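Local coordinates for fatty acid binding protein (Schistosoma mansoni, PDB 1VYG) that binds fatty acids such as arachidonic and oleic acid inside a beta-barrel and may take part in their transport, at residues Asn17-Met22 / Ala30-Gly35; Pro40-Thr45 / Arg129-Leu134; Glu91-Gln96 / Val108-Gly113. One frame throughout, in Å; residues are numbered along the deposited sequence.

From the N terminus, interaction 1 comes first: it closes a short turn between helices 18-23 and 29-37, the lid of the barrel. Strand 41-47 follows this lid and opens interaction 2, a long closure that brings the start of the strand to the end of strand 125-133. Interaction 3, the hairpin of strands 93-99 and 104-112, is nested inside that loop. Interactions 1 and 2 touch where F18 CD1 lies 3.6 Å from R129 NH2; interactions 2 and 3 are joined by a probable hydrogen bond from R133 NH2 to G113 O. All three touch the arachidonic acid, so lid and barrel wall meet around one ligand.

Interaction 1 (Asn17-Met22 / Ala30-Gly35); sequences NFDAVM and ATRQIG. With ACD (arachidonic acid), chain B.
At the edge of the R32 guanidinium, in its plane, lies OD2 of D19, while OD1 of the same carboxylate is tilted from that plane; the F18 ring also meets its neighbours at its edge, with G35 O and carbon C7 of the arachidonic acid near the ring plane. These groups join the two short helices of the helix-turn-helix lid that caps the barrel of fatty-acid binding proteins; segments 18-22 and 30-35 run roughly antiparallel (149°), their axes 10.0 Å apart at closest approach. R32 grips D19 side-on in a salt bridge: NH2 reaches OD1 at 2.8 Å on its syn side, and NE reaches OD2 at 3.2 Å from above the carboxylate. The two planes are turned 56° against each other. D19 sends its carboxylate across the gap with CG anti to the backbone N (chi1 -159°), and OD2 is held a second time by N36 ND2. Just before the guanidinium, R32 CD passes 3.7 Å from M22 O. M22 is modelled in two conformers, so its tip is uncertain. On the ligand side, G35 CA comes to 3.5 Å from C13 of the fatty acid; T31 CG2 meets the chain separately, 4.0 Å from C12. F18 links the lid to the head-group site through a cation-pi contact with R129, while its CE2 touches C7 at 3.8 Å and its CD1 lies 4.0 Å from G35 O.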
loop_
_atom_site.group_PDB
_atom_site.type_symbol
_atom_site.label_atom_id
_atom_site.label_comp_id
_atom_site.label_asym_id
_atom_site.label_seq_id
_atom_site.Cartn_x
_atom_site.Cartn_y
_atom_site.Cartn_z
ATOM N N ASN A 17 -10.809 8.078 -6.112
ATOM C CA ASN A 17 -10.044 8.354 -7.326
ATOM C C ASN A 17 -9.056 7.248 -7.661
ATOM O O ASN A 17 -8.026 7.512 -8.267
ATOM C CB ASN A 17 -9.327 9.720 -7.247
ATOM C CG ASN A 17 -8.787 10.176 -8.576
ATOM O OD1 ASN A 17 -7.739 10.806 -8.653
ATOM N ND2 ASN A 17 -9.501 9.851 -9.639
ATOM N N PHE A 18 -9.378 6.013 -7.294
ATOM C CA PHE A 18 -8.436 4.906 -7.438
ATOM C C PHE A 18 -8.370 4.358 -8.864
ATOM O O PHE A 18 -7.333 3.832 -9.278
ATOM C CB PHE A 18 -8.773 3.774 -6.459
ATOM C CG PHE A 18 -7.708 2.699 -6.349
ATOM C CD1 PHE A 18 -8.045 1.364 -6.456
ATOM C CD2 PHE A 18 -6.378 3.026 -6.112
ATOM C CE1 PHE A 18 -7.076 0.378 -6.349
ATOM C CE2 PHE A 18 -5.404 2.035 -6.012
ATOM C CZ PHE A 18 -5.753 0.719 -6.124
ATOM N N ASP A 19 -9.466 4.465 -9.613
ATOM C CA ASP A 19 -9.457 4.031 -11.004
ATOM C C ASP A 19 -8.534 4.893 -11.857
ATOM O O ASP A 19 -7.963 4.410 -12.834
ATOM C CB ASP A 19 -10.848 4.021 -11.606
ATOM C CG ASP A 19 -10.941 3.114 -12.831
ATOM O OD1 ASP A 19 -11.133 3.630 -13.960
ATOM O OD2 ASP A 19 -10.839 1.875 -12.759
ATOM N N ALA A 20 -8.393 6.163 -11.489
ATOM C CA ALA A 20 -7.475 7.046 -12.181
ATOM C C ALA A 20 -6.031 6.567 -12.063
ATOM O O ALA A 20 -5.320 6.532 -13.077
ATOM C CB ALA A 20 -7.598 8.468 -11.664
ATOM N N VAL A 21 -5.596 6.182 -10.852
ATOM C CA VAL A 21 -4.169 5.936 -10.644
ATOM C C VAL A 21 -3.762 4.681 -11.355
ATOM O O VAL A 21 -2.649 4.589 -11.874
ATOM C CB VAL A 21 -3.685 5.836 -9.156
ATOM C CG1 VAL A 21 -4.234 6.956 -8.307
ATOM C CG2 VAL A 21 -3.956 4.430 -8.536
ATOM N N MET A 22 -4.662 3.718 -11.403
ATOM C CA MET A 22 -4.275 2.417 -11.893
ATOM C C MET A 22 -4.784 2.101 -13.320
ATOM O O MET A 22 -4.441 1.085 -13.882
ATOM C CB MET A 22 -4.683 1.346 -10.906
ATOM C CG MET A 22 -6.144 1.122 -10.830
ATOM S SD MET A 22 -6.463 0.027 -9.480
ATOM C CE MET A 22 -8.312 -0.057 -9.606
ATOM N N ALA A 30 -9.914 -5.748 -16.298
ATOM C CA ALA A 30 -10.463 -6.733 -15.389
ATOM C C ALA A 30 -9.892 -6.631 -13.980
ATOM O O ALA A 30 -10.620 -6.780 -13.009
ATOM C CB ALA A 30 -10.253 -8.143 -15.937
ATOM N N THR A 31 -8.596 -6.387 -13.865
ATOM C CA THR A 31 -7.976 -6.301 -12.552
ATOM C C THR A 31 -8.344 -4.965 -11.928
ATOM O O THR A 31 -8.550 -4.902 -10.730
ATOM C CB THR A 31 -6.465 -6.517 -12.646
ATOM O OG1 THR A 31 -6.216 -7.839 -13.134
ATOM C CG2 THR A 31 -5.803 -6.542 -11.278
ATOM N N ARG A 32 -8.474 -3.913 -12.739
ATOM C CA ARG A 32 -8.953 -2.630 -12.250
ATOM C C ARG A 32 -10.323 -2.727 -11.633
ATOM O O ARG A 32 -10.572 -2.110 -10.598
ATOM C CB ARG A 32 -9.042 -1.617 -13.356
ATOM C CG ARG A 32 -7.708 -1.097 -13.761
ATOM C CD ARG A 32 -7.713 -0.170 -14.944
ATOM N NE ARG A 32 -8.916 0.650 -14.993
ATOM C CZ ARG A 32 -9.408 1.189 -16.095
ATOM N NH1 ARG A 32 -8.783 1.046 -17.263
ATOM N NH2 ARG A 32 -10.521 1.895 -16.027
ATOM N N GLN A 33 -11.210 -3.490 -12.266
ATOM C CA GLN A 33 -12.583 -3.611 -11.787
ATOM C C GLN A 33 -12.571 -4.243 -10.415
ATOM O O GLN A 33 -13.218 -3.723 -9.486
ATOM C CB GLN A 33 -13.467 -4.412 -12.753
ATOM C CG GLN A 33 -13.936 -3.650 -14.017
ATOM C CD GLN A 33 -13.815 -2.102 -13.956
ATOM O OE1 GLN A 33 -14.634 -1.429 -13.327
ATOM N NE2 GLN A 33 -12.819 -1.554 -14.647
ATOM N N ILE A 34 -11.826 -5.343 -10.280
ATOM C CA ILE A 34 -11.592 -5.985 -8.980
ATOM C C ILE A 34 -10.971 -5.011 -7.984
ATOM O O ILE A 34 -11.323 -5.024 -6.826
ATOM C CB ILE A 34 -10.668 -7.216 -9.107
ATOM C CG1 ILE A 34 -11.248 -8.268 -10.054
ATOM C CG2 ILE A 34 -10.414 -7.862 -7.733
ATOM C CD1 ILE A 34 -12.416 -9.016 -9.495
ATOM N N GLY A 35 -10.034 -4.179 -8.426
ATOM C CA GLY A 35 -9.451 -3.153 -7.574
ATOM C C GLY A 35 -10.474 -2.186 -7.010
ATOM O O GLY A 35 -10.396 -1.766 -5.858
HETATM C C1 ACD B . -3.192 0.202 -0.409
HETATM C C2 ACD B . -2.582 0.942 -1.568
HETATM C C3 ACD B . -2.006 -0.084 -2.540
HETATM C C4 ACD B . -2.168 0.427 -3.975
HETATM C C5 ACD B . -0.819 0.775 -4.592
HETATM C C6 ACD B . -0.743 0.895 -5.927
HETATM C C7 ACD B . -1.967 0.709 -6.802
HETATM C C8 ACD B . -1.513 -0.180 -7.897
HETATM C C9 ACD B . -2.154 -1.244 -8.373
HETATM C C10 ACD B . -3.473 -1.779 -7.910
HETATM C C11 ACD B . -3.948 -2.593 -9.085
HETATM C C12 ACD B . -5.064 -3.298 -9.078
HETATM C C13 ACD B . -5.945 -3.357 -7.874
HETATM C C14 ACD B . -6.183 -4.815 -7.513
HETATM C C15 ACD B . -6.577 -5.194 -6.292
HETATM C C16 ACD B . -6.864 -4.206 -5.171
HETATM C C17 ACD B . -5.893 -4.394 -4.017
HETATM C C18 ACD B . -5.971 -5.818 -3.474
HETATM C C19 ACD B . -4.620 -6.489 -3.670
HETATM C C20 ACD B . -4.609 -7.953 -3.221
HETATM O O1 ACD B . -2.513 -0.475 0.369
HETATM O O2 ACD B . -4.508 0.292 -0.271
#

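Interaction 2 (Pro40-Thr45 / Arg129-Leu134); sequences PTVTFT and RNYKRL. With ACD (arachidonic acid), chain B.
Y131 meets V42 with ring atom CE1, 3.6 Å from V42 CG1, the side chains crossing at about a right angle. P40 O also approaches this part of the ring, obliquely, at 3.7 Å from CE1. The Y131 ring points across to the 40-45 segment with CG anti to the carbonyl carbon (chi1 -73°), which carries the hydroxyl to the ligand head. There OH is hydrogen-bonded to O2 of the arachidonic acid; the modelled 2.4 Å from OH to O2 is very short and its exact value doubtful. O2 also lies at the ring edge, in plane. R129 supplies a second hydrogen bond to the same oxygen, NE to O2 at 3.1 Å and nearly straight (160°), the chain bending at chi3 (78°) to turn NE that way. Its NH2 is bonded to S15 OG, so NE and NH2 each have a polar partner; NH1 lies 4.0 Å from P40 CD. P40 serves the tail as well, CG touching C18 of the folded acyl chain at 3.7 Å. Farther along, T41 CG2 meets L134 CD1 at 3.7 Å. In the sheet, strand 8-16 runs between these two strands, so the contact reaches past a strand, largely through side chains. An arginine and a tyrosine two residues on, gripping one carboxylate oxygen, form the Arg-x-Tyr part of the fatty-acid carboxylate site characteristic of the FABP barrel.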
loop_
_atom_site.group_PDB
_atom_site.type_symbol
_atom_site.label_atom_id
_atom_site.label_comp_id
_atom_site.label_asym_id
_atom_site.label_seq_id
_atom_site.Cartn_x
_atom_site.Cartn_y
_atom_site.Cartn_z
ATOM N N PRO A 40 -9.542 -4.775 0.806
ATOM C CA PRO A 40 -8.485 -5.551 1.420
ATOM C C PRO A 40 -8.364 -5.273 2.900
ATOM O O PRO A 40 -8.845 -4.251 3.396
ATOM C CB PRO A 40 -7.235 -5.047 0.699
ATOM C CG PRO A 40 -7.712 -4.413 -0.469
ATOM C CD PRO A 40 -8.976 -3.767 -0.103
ATOM N N THR A 41 -7.692 -6.195 3.574
ATOM C CA THR A 41 -7.359 -6.073 4.962
ATOM C C THR A 41 -5.866 -6.182 5.028
ATOM O O THR A 41 -5.313 -7.226 4.742
ATOM C CB THR A 41 -8.038 -7.197 5.759
ATOM O OG1 THR A 41 -9.457 -6.996 5.729
ATOM C CG2 THR A 41 -7.722 -7.132 7.247
ATOM N N VAL A 42 -5.202 -5.093 5.376
ATOM C CA VAL A 42 -3.760 -5.134 5.537
ATOM C C VAL A 42 -3.386 -5.202 7.018
ATOM O O VAL A 42 -4.022 -4.622 7.873
ATOM C CB VAL A 42 -3.021 -4.003 4.762
ATOM C CG1 VAL A 42 -3.867 -3.499 3.601
ATOM C CG2 VAL A 42 -2.640 -2.861 5.645
ATOM N N THR A 43 -2.346 -5.966 7.282
ATOM C CA THR A 43 -1.857 -6.226 8.605
ATOM C C THR A 43 -0.427 -5.766 8.582
ATOM O O THR A 43 0.276 -6.020 7.632
ATOM C CB THR A 43 -1.946 -7.746 8.845
ATOM O OG1 THR A 43 -3.285 -8.203 8.589
ATOM C CG2 THR A 43 -1.680 -8.117 10.298
ATOM N N PHE A 44 0.005 -5.044 9.592
ATOM C CA PHE A 44 1.419 -4.790 9.775
ATOM C C PHE A 44 1.895 -5.500 11.038
ATOM O O PHE A 44 1.148 -5.615 11.998
ATOM C CB PHE A 44 1.702 -3.298 9.906
ATOM C CG PHE A 44 1.239 -2.478 8.739
ATOM C CD1 PHE A 44 -0.041 -1.983 8.692
ATOM C CD2 PHE A 44 2.108 -2.165 7.708
ATOM C CE1 PHE A 44 -0.459 -1.225 7.625
ATOM C CE2 PHE A 44 1.692 -1.395 6.633
ATOM C CZ PHE A 44 0.411 -0.935 6.586
ATOM N N THR A 45 3.133 -5.987 11.007
ATOM C CA THR A 45 3.873 -6.395 12.198
ATOM C C THR A 45 5.308 -5.908 12.062
ATOM O O THR A 45 5.893 -5.938 10.973
ATOM C CB THR A 45 3.884 -7.940 12.405
ATOM O OG1 THR A 45 4.466 -8.592 11.271
ATOM C CG2 THR A 45 2.480 -8.502 12.488
ATOM N N ARG A 129 -6.965 6.302 -0.003
ATOM C CA ARG A 129 -7.639 5.127 0.482
ATOM C C ARG A 129 -7.558 5.110 1.981
ATOM O O ARG A 129 -6.490 5.120 2.545
ATOM C CB ARG A 129 -7.012 3.888 -0.137
ATOM C CG ARG A 129 -7.627 3.616 -1.495
ATOM C CD ARG A 129 -6.742 2.911 -2.456
ATOM N NE ARG A 129 -6.657 1.478 -2.181
ATOM C CZ ARG A 129 -7.605 0.592 -2.453
ATOM N NH1 ARG A 129 -7.396 -0.681 -2.171
ATOM N NH2 ARG A 129 -8.760 0.956 -2.995
ATOM N N ASN A 130 -8.712 5.120 2.618
ATOM C CA ASN A 130 -8.786 5.045 4.053
ATOM C C ASN A 130 -9.061 3.636 4.547
ATOM O O ASN A 130 -9.868 2.923 3.991
ATOM C CB ASN A 130 -9.832 5.997 4.538
ATOM C CG ASN A 130 -9.386 7.413 4.427
ATOM O OD1 ASN A 130 -10.156 8.288 4.056
ATOM N ND2 ASN A 130 -8.133 7.659 4.750
ATOM N N TYR A 131 -8.325 3.238 5.575
ATOM C CA TYR A 131 -8.514 1.983 6.245
ATOM C C TYR A 131 -8.970 2.264 7.688
ATOM O O TYR A 131 -8.391 3.075 8.372
ATOM C CB TYR A 131 -7.202 1.187 6.218
ATOM C CG TYR A 131 -6.846 0.611 4.854
ATOM C CD1 TYR A 131 -7.004 -0.738 4.594
ATOM C CD2 TYR A 131 -6.341 1.414 3.832
ATOM C CE1 TYR A 131 -6.675 -1.283 3.366
ATOM C CE2 TYR A 131 -6.009 0.880 2.600
ATOM C CZ TYR A 131 -6.191 -0.472 2.373
ATOM O OH TYR A 131 -5.888 -1.038 1.173
ATOM N N LYS A 132 -10.046 1.615 8.123
ATOM C CA LYS A 132 -10.447 1.626 9.519
ATOM C C LYS A 132 -9.715 0.489 10.232
ATOM O O LYS A 132 -9.670 -0.645 9.762
ATOM C CB LYS A 132 -11.959 1.455 9.676
ATOM C CG LYS A 132 -12.788 2.649 9.214
ATOM C CD LYS A 132 -14.294 2.482 9.591
ATOM C CE LYS A 132 -14.542 2.799 11.083
ATOM N NZ LYS A 132 -15.961 2.569 11.506
ATOM N N ARG A 133 -9.161 0.823 11.383
ATOM C CA ARG A 133 -8.446 -0.101 12.234
ATOM C C ARG A 133 -9.397 -1.201 12.689
ATOM O O ARG A 133 -10.524 -0.923 13.056
ATOM C CB ARG A 133 -7.954 0.699 13.426
ATOM C CG ARG A 133 -7.023 0.019 14.342
ATOM C CD ARG A 133 -6.330 0.996 15.255
ATOM N NE ARG A 133 -4.954 0.567 15.419
ATOM C CZ ARG A 133 -3.903 1.367 15.495
ATOM N NH1 ARG A 133 -2.706 0.815 15.623
ATOM N NH2 ARG A 133 -4.022 2.694 15.446
ATOM N N LEU A 134 -8.955 -2.447 12.638
ATOM C CA LEU A 134 -9.772 -3.560 13.119
ATOM C C LEU A 134 -9.473 -3.863 14.588
ATOM O O LEU A 134 -8.302 -3.952 14.982
ATOM C CB LEU A 134 -9.554 -4.800 12.269
ATOM C CG LEU A 134 -9.978 -4.613 10.817
ATOM C CD1 LEU A 134 -9.750 -5.900 10.058
ATOM C CD2 LEU A 134 -11.437 -4.168 10.706
HETATM C C1 ACD B . -3.192 0.202 -0.409
HETATM C C2 ACD B . -2.582 0.942 -1.568
HETATM C C3 ACD B . -2.006 -0.084 -2.540
HETATM C C4 ACD B . -2.168 0.427 -3.975
HETATM C C5 ACD B . -0.819 0.775 -4.592
HETATM C C6 ACD B . -0.743 0.895 -5.927
HETATM C C7 ACD B . -1.967 0.709 -6.802
HETATM C C8 ACD B . -1.513 -0.180 -7.897
HETATM C C9 ACD B . -2.154 -1.244 -8.373
HETATM C C10 ACD B . -3.473 -1.779 -7.910
HETATM C C11 ACD B . -3.948 -2.593 -9.085
HETATM C C12 ACD B . -5.064 -3.298 -9.078
HETATM C C13 ACD B . -5.945 -3.357 -7.874
HETATM C C14 ACD B . -6.183 -4.815 -7.513
HETATM C C15 ACD B . -6.577 -5.194 -6.292
HETATM C C16 ACD B . -6.864 -4.206 -5.171
HETATM C C17 ACD B . -5.893 -4.394 -4.017
HETATM C C18 ACD B . -5.971 -5.818 -3.474
HETATM C C19 ACD B . -4.620 -6.489 -3.670
HETATM C C20 ACD B . -4.609 -7.953 -3.221
HETATM O O1 ACD B . -2.513 -0.475 0.369
HETATM O O2 ACD B . -4.508 0.292 -0.271
#

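Interaction 3 (Glu91-Gln96 / Val108-Gly113); sequences ESKLTQ and VREVDG. With ACD (arachidonic acid), chain B.
Strands 93-96 and 108-112 run antiparallel at 165°, their axes 4.8 Å apart, as adjoining arms of a beta hairpin in the wall of the fatty-acid binding protein barrel. L94 and R109 form the hydrogen-bonded pair: L94 N to R109 O and R109 N to L94 O are both 3.0 Å, each donor nearly along the C=O axis. Toward the open end of the hairpin, V111 N bonds to S92 O at 2.7 Å. K93 with E110 and T95 with V108 are non-hydrogen-bonded pairs, and their side chains share one face of the sheet. There the bent chain of K93 lies against its partner E110 and the diagonal V108, CD being 3.6 Å from E110 CG and 3.7 Å from V108 CG1. K93 NZ and E110 OE1 carry opposite charges but stand apart, beyond salt-bridge distance. The other prong of V108, CG2, packs against T95 CG2, the two side chains lying side by side and pointing the same way; T95 OG1 is hydrogen-bonded to N89 OD1, outside the two segments.

L94 and R109 share the other face, where L94 CD1 touches R109 CB. R109 runs extended from CG to NE, passing M53 and M116 on its way to the ligand, and its guanidinium is held at two nitrogens. Q96, extended beyond CG, brings OE1 to R109 NH1 at 2.9 Å; the donor lies in the carbonyl plane of the amide, although OE1 is 26° out of the guanidinium plane. Q96 is thus placed as a second-shell residue and probably orients R109, whose positive charge would favour a bound carboxylate. The other terminal nitrogen completes the grip: R109 NH2 bonds to O1 of the arachidonic acid at 2.9 Å and 160°, with O1 in the guanidinium plane.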
loop_
_atom_site.group_PDB
_atom_site.type_symbol
_atom_site.label_atom_id
_atom_site.label_comp_id
_atom_site.label_asym_id
_atom_site.label_seq_id
_atom_site.Cartn_x
_atom_site.Cartn_y
_atom_site.Cartn_z
ATOM N N GLU A 91 6.925 8.215 12.885
ATOM C CA GLU A 91 6.436 7.021 13.570
ATOM C C GLU A 91 5.008 6.648 13.132
ATOM O O GLU A 91 4.625 5.476 13.170
ATOM C CB GLU A 91 6.482 7.239 15.089
ATOM C CG GLU A 91 7.897 7.243 15.660
ATOM C CD GLU A 91 8.502 5.857 15.724
ATOM O OE1 GLU A 91 9.695 5.714 15.380
ATOM O OE2 GLU A 91 7.789 4.906 16.120
ATOM N N SER A 92 4.222 7.645 12.738
ATOM C CA SER A 92 2.876 7.398 12.227
ATOM C C SER A 92 2.789 7.449 10.686
ATOM O O SER A 92 1.720 7.333 10.122
ATOM C CB SER A 92 1.885 8.365 12.877
ATOM O OG SER A 92 2.223 9.701 12.585
ATOM N N LYS A 93 3.919 7.571 10.007
ATOM C CA LYS A 93 3.909 7.713 8.548
ATOM C C LYS A 93 5.058 6.957 7.890
ATOM O O LYS A 93 6.170 6.938 8.393
ATOM C CB LYS A 93 3.962 9.198 8.164
ATOM C CG LYS A 93 3.856 9.474 6.679
ATOM C CD LYS A 93 3.042 10.721 6.363
ATOM C CE LYS A 93 3.859 11.814 5.707
ATOM N NZ LYS A 93 2.992 12.945 5.239
ATOM N N LEU A 94 4.765 6.314 6.767
ATOM C CA LEU A 94 5.798 5.760 5.900
ATOM C C LEU A 94 5.414 5.896 4.434
ATOM O O LEU A 94 4.260 6.173 4.109
ATOM C CB LEU A 94 6.112 4.312 6.270
ATOM C CG LEU A 94 4.992 3.341 6.591
ATOM C CD1 LEU A 94 4.341 2.910 5.293
ATOM C CD2 LEU A 94 5.504 2.123 7.367
ATOM N N THR A 95 6.405 5.736 3.555
ATOM C CA THR A 95 6.245 6.009 2.136
ATOM C C THR A 95 6.912 4.956 1.244
ATOM O O THR A 95 8.120 4.813 1.218
ATOM C CB THR A 95 6.783 7.406 1.826
ATOM O OG1 THR A 95 6.105 8.364 2.647
ATOM C CG2 THR A 95 6.445 7.840 0.398
ATOM N N GLN A 96 6.087 4.241 0.490
ATOM C CA GLN A 96 6.522 3.136 -0.314
ATOM C C GLN A 96 6.498 3.610 -1.735
ATOM O O GLN A 96 5.421 3.818 -2.293
ATOM C CB GLN A 96 5.578 1.943 -0.135
ATOM C CG GLN A 96 5.610 0.944 -1.273
ATOM C CD GLN A 96 5.000 -0.381 -0.907
ATOM O OE1 GLN A 96 4.107 -0.451 -0.064
ATOM N NE2 GLN A 96 5.464 -1.438 -1.553
ATOM N N VAL A 108 1.963 6.823 0.220
ATOM C CA VAL A 108 2.062 7.342 1.564
ATOM C C VAL A 108 0.951 6.637 2.330
ATOM O O VAL A 108 -0.194 6.628 1.876
ATOM C CB VAL A 108 1.950 8.903 1.576
ATOM C CG1 VAL A 108 2.176 9.489 2.963
ATOM C CG2 VAL A 108 2.976 9.531 0.600
ATOM N N ARG A 109 1.331 5.953 3.415
ATOM C CA ARG A 109 0.432 5.440 4.438
ATOM C C ARG A 109 0.699 6.205 5.715
ATOM O O ARG A 109 1.828 6.324 6.137
ATOM C CB ARG A 109 0.684 3.961 4.717
ATOM C CG ARG A 109 0.544 3.063 3.492
ATOM C CD ARG A 109 0.626 1.587 3.804
ATOM N NE ARG A 109 0.170 0.825 2.658
ATOM C CZ ARG A 109 0.905 0.604 1.565
ATOM N NH1 ARG A 109 2.163 1.013 1.471
ATOM N NH2 ARG A 109 0.380 -0.062 0.558
ATOM N N GLU A 110 -0.356 6.694 6.343
ATOM C CA GLU A 110 -0.243 7.561 7.498
ATOM C C GLU A 110 -1.303 7.169 8.520
ATOM O O GLU A 110 -2.475 7.205 8.224
ATOM C CB GLU A 110 -0.461 9.007 7.068
ATOM C CG GLU A 110 -0.066 10.014 8.126
ATOM C CD GLU A 110 -0.396 11.443 7.742
ATOM O OE1 GLU A 110 -0.751 11.673 6.553
ATOM O OE2 GLU A 110 -0.316 12.318 8.648
ATOM N N VAL A 111 -0.878 6.772 9.710
ATOM C CA VAL A 111 -1.794 6.448 10.789
ATOM C C VAL A 111 -2.207 7.703 11.526
ATOM O O VAL A 111 -1.368 8.466 11.950
ATOM C CB VAL A 111 -1.169 5.477 11.798
ATOM C CG1 VAL A 111 -2.112 5.277 12.987
ATOM C CG2 VAL A 111 -0.837 4.142 11.113
ATOM N N ASP A 112 -3.509 7.897 11.655
ATOM C CA ASP A 112 -4.086 8.947 12.472
ATOM C C ASP A 112 -5.287 8.373 13.249
ATOM O O ASP A 112 -6.429 8.397 12.779
ATOM C CB ASP A 112 -4.510 10.128 11.596
ATOM C CG ASP A 112 -4.970 11.314 12.413
ATOM O OD1 ASP A 112 -5.379 12.338 11.819
ATOM O OD2 ASP A 112 -4.940 11.322 13.660
ATOM N N GLY A 113 -5.009 7.870 14.444
ATOM C CA GLY A 113 -6.012 7.291 15.289
ATOM C C GLY A 113 -6.440 5.959 14.725
ATOM O O GLY A 113 -5.634 5.031 14.631
HETATM C C1 ACD B . -3.192 0.202 -0.409
HETATM C C2 ACD B . -2.582 0.942 -1.568
HETATM C C3 ACD B . -2.006 -0.084 -2.540
HETATM C C4 ACD B . -2.168 0.427 -3.975
HETATM C C5 ACD B . -0.819 0.775 -4.592
HETATM C C6 ACD B . -0.743 0.895 -5.927
HETATM C C7 ACD B . -1.967 0.709 -6.802
HETATM C C8 ACD B . -1.513 -0.180 -7.897
HETATM C C9 ACD B . -2.154 -1.244 -8.373
HETATM C C10 ACD B . -3.473 -1.779 -7.910
HETATM C C11 ACD B . -3.948 -2.593 -9.085
HETATM C C12 ACD B . -5.064 -3.298 -9.078
HETATM C C13 ACD B . -5.945 -3.357 -7.874
HETATM C C14 ACD B . -6.183 -4.815 -7.513
HETATM C C15 ACD B . -6.577 -5.194 -6.292
HETATM C C16 ACD B . -6.864 -4.206 -5.171
HETATM C C17 ACD B . -5.893 -4.394 -4.017
HETATM C C18 ACD B . -5.971 -5.818 -3.474
HETATM C C19 ACD B . -4.620 -6.489 -3.670
HETATM C C20 ACD B . -4.609 -7.953 -3.221
HETATM O O1 ACD B . -2.513 -0.475 0.369
HETATM O O2 ACD B . -4.508 0.292 -0.271
#